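DNA replication and repair protein RecF (Caldanaerobacter subterraneus subsp. tengcongensis, PDB 5Z69) probably binds ATP and single-stranded DNA, acting as an ABC-type ATPase and recombination mediator in the RecFOR pathway of DNA repair. Local coordinates at residues 12-24 with 58-72. Numbering follows the deposited sequence. Where two conformers were deposited one is given.
With AGS (phosphothiophosphoric acid-adenylate ester), chain C.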
loop_
_atom_site.group_PDB
_atom_site.type_symbol
_atom_site.label_atom_id
_atom_site.label_comp_id
_atom_site.label_asym_id
_atom_site.label_seq_id
_atom_site.Cartn_x
_atom_site.Cartn_y
_atom_site.Cartn_z
ATOM N N GLU A 12 -16.852 23.428 -34.378
ATOM C CA GLU A 12 -15.787 23.475 -35.340
ATOM C C GLU A 12 -14.469 23.616 -34.612
ATOM O O GLU A 12 -14.425 24.017 -33.440
ATOM C CB GLU A 12 -15.984 24.665 -36.326
ATOM C CG GLU A 12 -15.723 25.992 -35.672
ATOM C CD GLU A 12 -15.624 27.148 -36.659
ATOM O OE1 GLU A 12 -16.602 27.396 -37.388
ATOM O OE2 GLU A 12 -14.565 27.812 -36.707
ATOM N N ILE A 13 -13.387 23.303 -35.309
ATOM C CA ILE A 13 -12.065 23.563 -34.777
ATOM C C ILE A 13 -11.194 24.071 -35.915
ATOM O O ILE A 13 -11.363 23.674 -37.083
ATOM C CB ILE A 13 -11.429 22.306 -34.130
ATOM C CG1 ILE A 13 -10.241 22.684 -33.229
ATOM C CG2 ILE A 13 -10.992 21.307 -35.200
ATOM C CD1 ILE A 13 -9.717 21.499 -32.340
ATOM N N PHE A 14 -10.265 24.950 -35.572
ATOM C CA PHE A 14 -9.310 25.460 -36.550
ATOM C C PHE A 14 -7.916 25.099 -36.058
ATOM O O PHE A 14 -7.578 25.423 -34.922
ATOM C CB PHE A 14 -9.425 26.972 -36.716
ATOM C CG PHE A 14 -8.482 27.536 -37.752
ATOM C CD1 PHE A 14 -8.807 27.471 -39.104
ATOM C CD2 PHE A 14 -7.278 28.122 -37.380
ATOM C CE1 PHE A 14 -7.942 27.972 -40.076
ATOM C CE2 PHE A 14 -6.390 28.635 -38.350
ATOM C CZ PHE A 14 -6.715 28.552 -39.688
ATOM N N VAL A 15 -7.121 24.427 -36.893
ATOM C CA VAL A 15 -5.771 24.052 -36.498
ATOM C C VAL A 15 -4.717 24.662 -37.418
ATOM O O VAL A 15 -4.808 24.578 -38.631
ATOM C CB VAL A 15 -5.604 22.517 -36.448
ATOM C CG1 VAL A 15 -6.391 21.938 -35.266
ATOM C CG2 VAL A 15 -6.077 21.876 -37.759
ATOM N N ASP A 16 -3.712 25.278 -36.813
ATOM C CA ASP A 16 -2.670 25.981 -37.547
ATOM C C ASP A 16 -1.289 25.535 -37.029
ATOM O O ASP A 16 -0.974 25.746 -35.866
ATOM C CB ASP A 16 -2.874 27.496 -37.393
ATOM C CG ASP A 16 -1.869 28.323 -38.191
ATOM O OD1 ASP A 16 -1.159 27.749 -39.054
ATOM O OD2 ASP A 16 -1.806 29.553 -37.939
ATOM N N ASN A 17 -0.480 24.923 -37.892
ATOM C CA ASN A 17 0.824 24.350 -37.494
ATOM C C ASN A 17 0.722 23.360 -36.342
ATOM O O ASN A 17 1.651 23.240 -35.524
ATOM C CB ASN A 17 1.823 25.440 -37.102
ATOM C CG ASN A 17 2.212 26.327 -38.270
ATOM O OD1 ASN A 17 2.209 25.897 -39.421
ATOM N ND2 ASN A 17 2.550 27.571 -37.974
ATOM N N PHE A 18 -0.402 22.660 -36.245
ATOM C CA PHE A 18 -0.525 21.689 -35.180
ATOM C C PHE A 18 -0.075 20.323 -35.691
ATOM O O PHE A 18 -0.679 19.787 -36.611
ATOM C CB PHE A 18 -1.957 21.623 -34.633
ATOM C CG PHE A 18 -2.071 20.786 -33.387
ATOM C CD1 PHE A 18 -1.912 21.361 -32.133
ATOM C CD2 PHE A 18 -2.290 19.421 -33.470
ATOM C CE1 PHE A 18 -2.011 20.599 -30.978
ATOM C CE2 PHE A 18 -2.383 18.638 -32.306
ATOM C CZ PHE A 18 -2.240 19.234 -31.061
ATOM N N ARG A 19 0.996 19.784 -35.103
ATOM C CA ARG A 19 1.550 18.494 -35.524
ATOM C C ARG A 19 1.727 18.436 -37.059
ATOM O O ARG A 19 2.256 19.366 -37.655
ATOM C CB ARG A 19 0.654 17.345 -35.041
ATOM C CG ARG A 19 0.591 17.160 -33.514
ATOM C CD ARG A 19 1.820 16.417 -32.949
ATOM N NE ARG A 19 1.553 15.914 -31.607
ATOM C CZ ARG A 19 2.420 15.205 -30.876
ATOM N NH1 ARG A 19 3.631 14.914 -31.330
ATOM N NH2 ARG A 19 2.080 14.788 -29.675
ATOM N N ASN A 20 1.249 17.366 -37.689
ATOM C CA ASN A 20 1.295 17.209 -39.129
ATOM C C ASN A 20 0.011 17.717 -39.783
ATOM O O ASN A 20 -0.168 17.560 -40.989
ATOM C CB ASN A 20 1.516 15.727 -39.498
ATOM C CG ASN A 20 0.231 14.900 -39.423
ATOM O OD1 ASN A 20 -0.580 15.059 -38.500
ATOM N ND2 ASN A 20 0.029 14.036 -40.411
ATOM N N LEU A 21 -0.923 18.278 -39.019
ATOM C CA LEU A 21 -2.212 18.693 -39.621
ATOM C C LEU A 21 -2.022 19.939 -40.492
ATOM O O LEU A 21 -1.287 20.862 -40.073
ATOM C CB LEU A 21 -3.242 18.944 -38.500
ATOM C CG LEU A 21 -4.096 17.797 -37.950
ATOM C CD1 LEU A 21 -3.204 16.741 -37.638
ATOM C CD2 LEU A 21 -4.793 18.179 -36.660
ATOM N N LYS A 22 -2.618 19.968 -41.675
ATOM C CA LYS A 22 -2.562 21.158 -42.477
ATOM C C LYS A 22 -3.458 22.247 -41.868
ATOM O O LYS A 22 -4.279 21.965 -40.987
ATOM C CB LYS A 22 -2.963 20.846 -43.907
ATOM C CG LYS A 22 -2.189 19.704 -44.536
ATOM C CD LYS A 22 -0.754 20.120 -44.777
ATOM C CE LYS A 22 0.051 19.090 -45.589
ATOM N NZ LYS A 22 0.614 17.994 -44.765
ATOM N N LYS A 23 -3.225 23.492 -42.291
ATOM C CA LYS A 23 -3.940 24.653 -41.784
ATOM C C LYS A 23 -5.377 24.609 -42.273
ATOM O O LYS A 23 -5.652 24.856 -43.445
ATOM C CB LYS A 23 -3.246 25.931 -42.244
ATOM C CG LYS A 23 -3.600 27.172 -41.458
ATOM C CD LYS A 23 -2.832 28.367 -42.039
ATOM C CE LYS A 23 -3.365 29.681 -41.509
ATOM N NZ LYS A 23 -2.398 30.814 -41.729
ATOM N N GLN A 24 -6.307 24.275 -41.390
ATOM C CA GLN A 24 -7.663 24.057 -41.871
ATOM C C GLN A 24 -8.720 24.257 -40.789
ATOM O O GLN A 24 -8.431 24.166 -39.594
ATOM C CB GLN A 24 -7.768 22.646 -42.483
ATOM C CG GLN A 24 -7.436 21.543 -41.511
ATOM C CD GLN A 24 -6.918 20.276 -42.184
ATOM O OE1 GLN A 24 -7.368 19.881 -43.270
ATOM N NE2 GLN A 24 -5.954 19.636 -41.539
ATOM N N SER A 58 -1.320 17.914 -23.890
ATOM C CA SER A 58 -1.402 16.693 -24.687
ATOM C C SER A 58 -1.899 15.522 -23.840
ATOM O O SER A 58 -1.330 15.252 -22.788
ATOM C CB SER A 58 -0.023 16.344 -25.261
ATOM O OG SER A 58 -0.022 15.065 -25.873
ATOM N N PHE A 59 -2.926 14.806 -24.295
ATOM C CA PHE A 59 -3.358 13.603 -23.573
ATOM C C PHE A 59 -2.314 12.493 -23.677
ATOM O O PHE A 59 -2.372 11.521 -22.948
ATOM C CB PHE A 59 -4.718 13.089 -24.072
ATOM C CG PHE A 59 -4.675 12.403 -25.412
ATOM C CD1 PHE A 59 -4.501 11.029 -25.501
ATOM C CD2 PHE A 59 -4.850 13.124 -26.586
ATOM C CE1 PHE A 59 -4.468 10.396 -26.735
ATOM C CE2 PHE A 59 -4.830 12.492 -27.834
ATOM C CZ PHE A 59 -4.633 11.128 -27.905
ATOM N N ARG A 60 -1.370 12.634 -24.595
ATOM C CA ARG A 60 -0.331 11.630 -24.754
ATOM C C ARG A 60 0.846 11.890 -23.820
ATOM O O ARG A 60 1.781 11.094 -23.754
ATOM C CB ARG A 60 0.168 11.600 -26.187
ATOM C CG ARG A 60 -0.845 11.202 -27.216
ATOM C CD ARG A 60 -0.614 12.046 -28.443
ATOM N NE ARG A 60 -0.585 11.245 -29.648
ATOM C CZ ARG A 60 -0.548 11.749 -30.871
ATOM N NH1 ARG A 60 -0.533 13.065 -31.055
ATOM N NH2 ARG A 60 -0.521 10.928 -31.912
ATOM N N GLY A 61 0.805 13.017 -23.114
ATOM C CA GLY A 61 1.884 13.386 -22.219
ATOM C C GLY A 61 3.038 14.091 -22.910
ATOM O O GLY A 61 4.087 14.293 -22.298
ATOM N N SER A 62 2.851 14.483 -24.171
ATOM C CA SER A 62 3.922 15.146 -24.931
ATOM C C SER A 62 4.176 16.567 -24.458
ATOM O O SER A 62 3.260 17.241 -24.009
ATOM C CB SER A 62 3.587 15.163 -26.415
ATOM O OG SER A 62 3.152 13.887 -26.846
ATOM N N LYS A 63 5.424 17.022 -24.555
ATOM C CA LYS A 63 5.741 18.420 -24.296
ATOM C C LYS A 63 5.082 19.272 -25.364
ATOM O O LYS A 63 4.961 18.836 -26.505
ATOM C CB LYS A 63 7.256 18.677 -24.316
ATOM C CG LYS A 63 8.098 17.663 -23.557
ATOM C CD LYS A 63 9.551 17.753 -24.009
ATOM N N MET A 64 4.696 20.488 -24.983
ATOM C CA MET A 64 4.135 21.489 -25.896
ATOM C C MET A 64 4.941 21.664 -27.178
ATOM O O MET A 64 4.376 21.685 -28.264
ATOM C CB MET A 64 4.042 22.839 -25.187
ATOM C CG MET A 64 2.881 22.960 -24.244
ATOM S SD MET A 64 1.393 23.271 -25.206
ATOM C CE MET A 64 0.462 21.822 -24.795
ATOM N N SER A 65 6.264 21.778 -27.055
ATOM C CA SER A 65 7.109 22.006 -28.234
ATOM C C SER A 65 6.992 20.864 -29.252
ATOM O O SER A 65 7.276 21.039 -30.427
ATOM C CB SER A 65 8.580 22.196 -27.816
ATOM O OG SER A 65 9.113 21.012 -27.228
ATOM N N GLU A 66 6.566 19.688 -28.801
ATOM C CA GLU A 66 6.389 18.576 -29.732
ATOM C C GLU A 66 5.137 18.702 -30.581
ATOM O O GLU A 66 5.033 18.042 -31.614
ATOM C CB GLU A 66 6.341 17.250 -28.988
ATOM C CG GLU A 66 7.597 16.905 -28.209
ATOM C CD GLU A 66 7.423 15.569 -27.488
ATOM O OE1 GLU A 66 7.150 14.555 -28.171
ATOM O OE2 GLU A 66 7.491 15.547 -26.242
ATOM N N LEU A 67 4.183 19.530 -30.155
ATOM C CA LEU A 67 2.956 19.716 -30.943
ATOM C C LEU A 67 3.130 20.735 -32.060
ATOM O O LEU A 67 2.265 20.867 -32.957
ATOM C CB LEU A 67 1.787 20.157 -30.054
ATOM C CG LEU A 67 1.531 19.386 -28.761
ATOM C CD1 LEU A 67 0.108 19.617 -28.293
ATOM C CD2 LEU A 67 1.802 17.924 -28.961
ATOM N N VAL A 68 4.212 21.501 -31.997
ATOM C CA VAL A 68 4.459 22.478 -33.066
ATOM C C VAL A 68 4.875 21.739 -34.337
ATOM O O VAL A 68 5.750 20.869 -34.284
ATOM C CB VAL A 68 5.565 23.511 -32.703
ATOM C CG1 VAL A 68 5.738 24.509 -33.852
ATOM C CG2 VAL A 68 5.253 24.241 -31.397
ATOM N N LYS A 69 4.253 22.072 -35.464
ATOM C CA LYS A 69 4.659 21.548 -36.764
ATOM C C LYS A 69 6.170 21.738 -36.941
ATOM O O LYS A 69 6.683 22.810 -36.628
ATOM C CB LYS A 69 3.895 22.248 -37.889
ATOM C CG LYS A 69 4.334 21.870 -39.299
ATOM C CD LYS A 69 3.739 22.841 -40.306
ATOM C CE LYS A 69 4.260 22.630 -41.722
ATOM N NZ LYS A 69 3.627 23.630 -42.643
ATOM N N PHE A 70 6.851 20.673 -37.384
ATOM C CA PHE A 70 8.303 20.692 -37.572
ATOM C C PHE A 70 8.755 21.938 -38.339
ATOM O O PHE A 70 8.242 22.259 -39.419
ATOM C CB PHE A 70 8.776 19.421 -38.293
ATOM C CG PHE A 70 8.505 18.139 -37.529
ATOM C CD1 PHE A 70 8.491 18.124 -36.145
ATOM C CD2 PHE A 70 8.266 16.952 -38.205
ATOM C CE1 PHE A 70 8.239 16.949 -35.449
ATOM C CE2 PHE A 70 8.014 15.780 -37.517
ATOM C CZ PHE A 70 8.000 15.779 -36.140
ATOM N N ASP A 71 9.705 22.645 -37.732
ATOM C CA ASP A 71 10.324 23.860 -38.278
ATOM C C ASP A 71 9.463 25.114 -38.226
ATOM O O ASP A 71 9.822 26.133 -38.819
ATOM C CB ASP A 71 10.772 23.634 -39.722
ATOM C CG ASP A 71 12.148 23.030 -39.805
ATOM O OD1 ASP A 71 12.890 23.375 -40.753
ATOM O OD2 ASP A 71 12.488 22.219 -38.906
ATOM N N GLU A 72 8.335 25.063 -37.527
ATOM C CA GLU A 72 7.539 26.276 -37.389
ATOM C C GLU A 72 7.827 26.881 -36.029
ATOM O O GLU A 72 8.515 26.283 -35.232
ATOM C CB GLU A 72 6.054 25.976 -37.577
ATOM C CG GLU A 72 5.726 25.474 -38.971
ATOM C CD GLU A 72 6.011 26.505 -40.070
ATOM O OE1 GLU A 72 6.207 26.084 -41.233
ATOM O OE2 GLU A 72 6.021 27.727 -39.781
HETATM P PG AGS C . -3.668 6.898 -34.277
HETATM S S1G AGS C . -5.612 6.697 -34.268
HETATM O O2G AGS C . -3.024 5.633 -34.939
HETATM O O3G AGS C . -3.218 6.949 -32.784
HETATM P PB AGS C . -2.469 8.252 -36.450
HETATM O O1B AGS C . -3.283 8.867 -37.539
HETATM O O2B AGS C . -2.073 6.804 -36.789
HETATM O O3B AGS C . -3.249 8.223 -35.038
HETATM P PA AGS C . -0.938 10.481 -35.671
HETATM O O1A AGS C . -2.290 11.205 -35.720
HETATM O O2A AGS C . -0.294 10.270 -34.335
HETATM O O3A AGS C . -1.093 9.047 -36.357
HETATM O "O5'" AGS C . 0.069 11.182 -36.621
HETATM C "C5'" AGS C . 1.376 11.419 -36.180
HETATM C "C4'" AGS C . 2.149 11.680 -37.435
HETATM O "O4'" AGS C . 2.510 13.078 -37.483
HETATM C "C3'" AGS C . 3.454 10.896 -37.529
HETATM O "O3'" AGS C . 3.730 10.547 -38.881
HETATM C "C2'" AGS C . 4.465 11.860 -36.903
HETATM O "O2'" AGS C . 5.781 11.680 -37.419
HETATM C "C1'" AGS C . 3.908 13.224 -37.326
HETATM N N9 AGS C . 4.162 14.286 -36.367
HETATM C C8 AGS C . 4.152 14.200 -34.995
HETATM N N7 AGS C . 4.449 15.321 -34.389
HETATM C C5 AGS C . 4.666 16.213 -35.425
HETATM C C6 AGS C . 5.022 17.576 -35.455
HETATM N N6 AGS C . 5.211 18.311 -34.355
HETATM N N1 AGS C . 5.183 18.162 -36.662
HETATM C C2 AGS C . 4.988 17.429 -37.763
HETATM N N3 AGS C . 4.653 16.140 -37.863
HETATM C C4 AGS C . 4.504 15.591 -36.651
HETATM O O HOH W 1 3.637 29.561 -40.002
HETATM O O HOH W 2 5.304 13.501 -29.419
#
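The R19 guanidinium has R60 NH1 over one face and, over the other, the methyl L67 CD2, which lies 3.2 Å from R19 NH2. At its edge, near the plane, stand S62 OG, which accepts a bent bond from R19 NH2 (3.2 Å), and adenine N7 of the nucleotide, reached almost straight by R19 NH1 (164°). In the conformer given, adenine N1 lies over the centre of one face of the F70 ring, while the E66 and V68 carbonyls accept from N6. The bend at chi2 (-79°) lays R19 CD against N7 as well. E48 of helix 43-55 forms salt bridges with R19 NE and R60 NH1, which probably offsets the charge of the two arginines. With R19 cut back to alanine, adenine N7 would probably lose this donor, E48 one of its cationic partners, and a gap would open beside L67 CD2. The backbones join through R19 N to L67 O (2.7 Å) and K69 N to N17 O (2.9 Å), a single bridge pairing F18 with V68. The second methyl, L67 CD1, packs obliquely against F18 CE1 (3.6 Å). Together the segments contribute much of the adenine-binding end of an ABC-type nucleotide site, where the nucleotide's phosphates reach the P-loop.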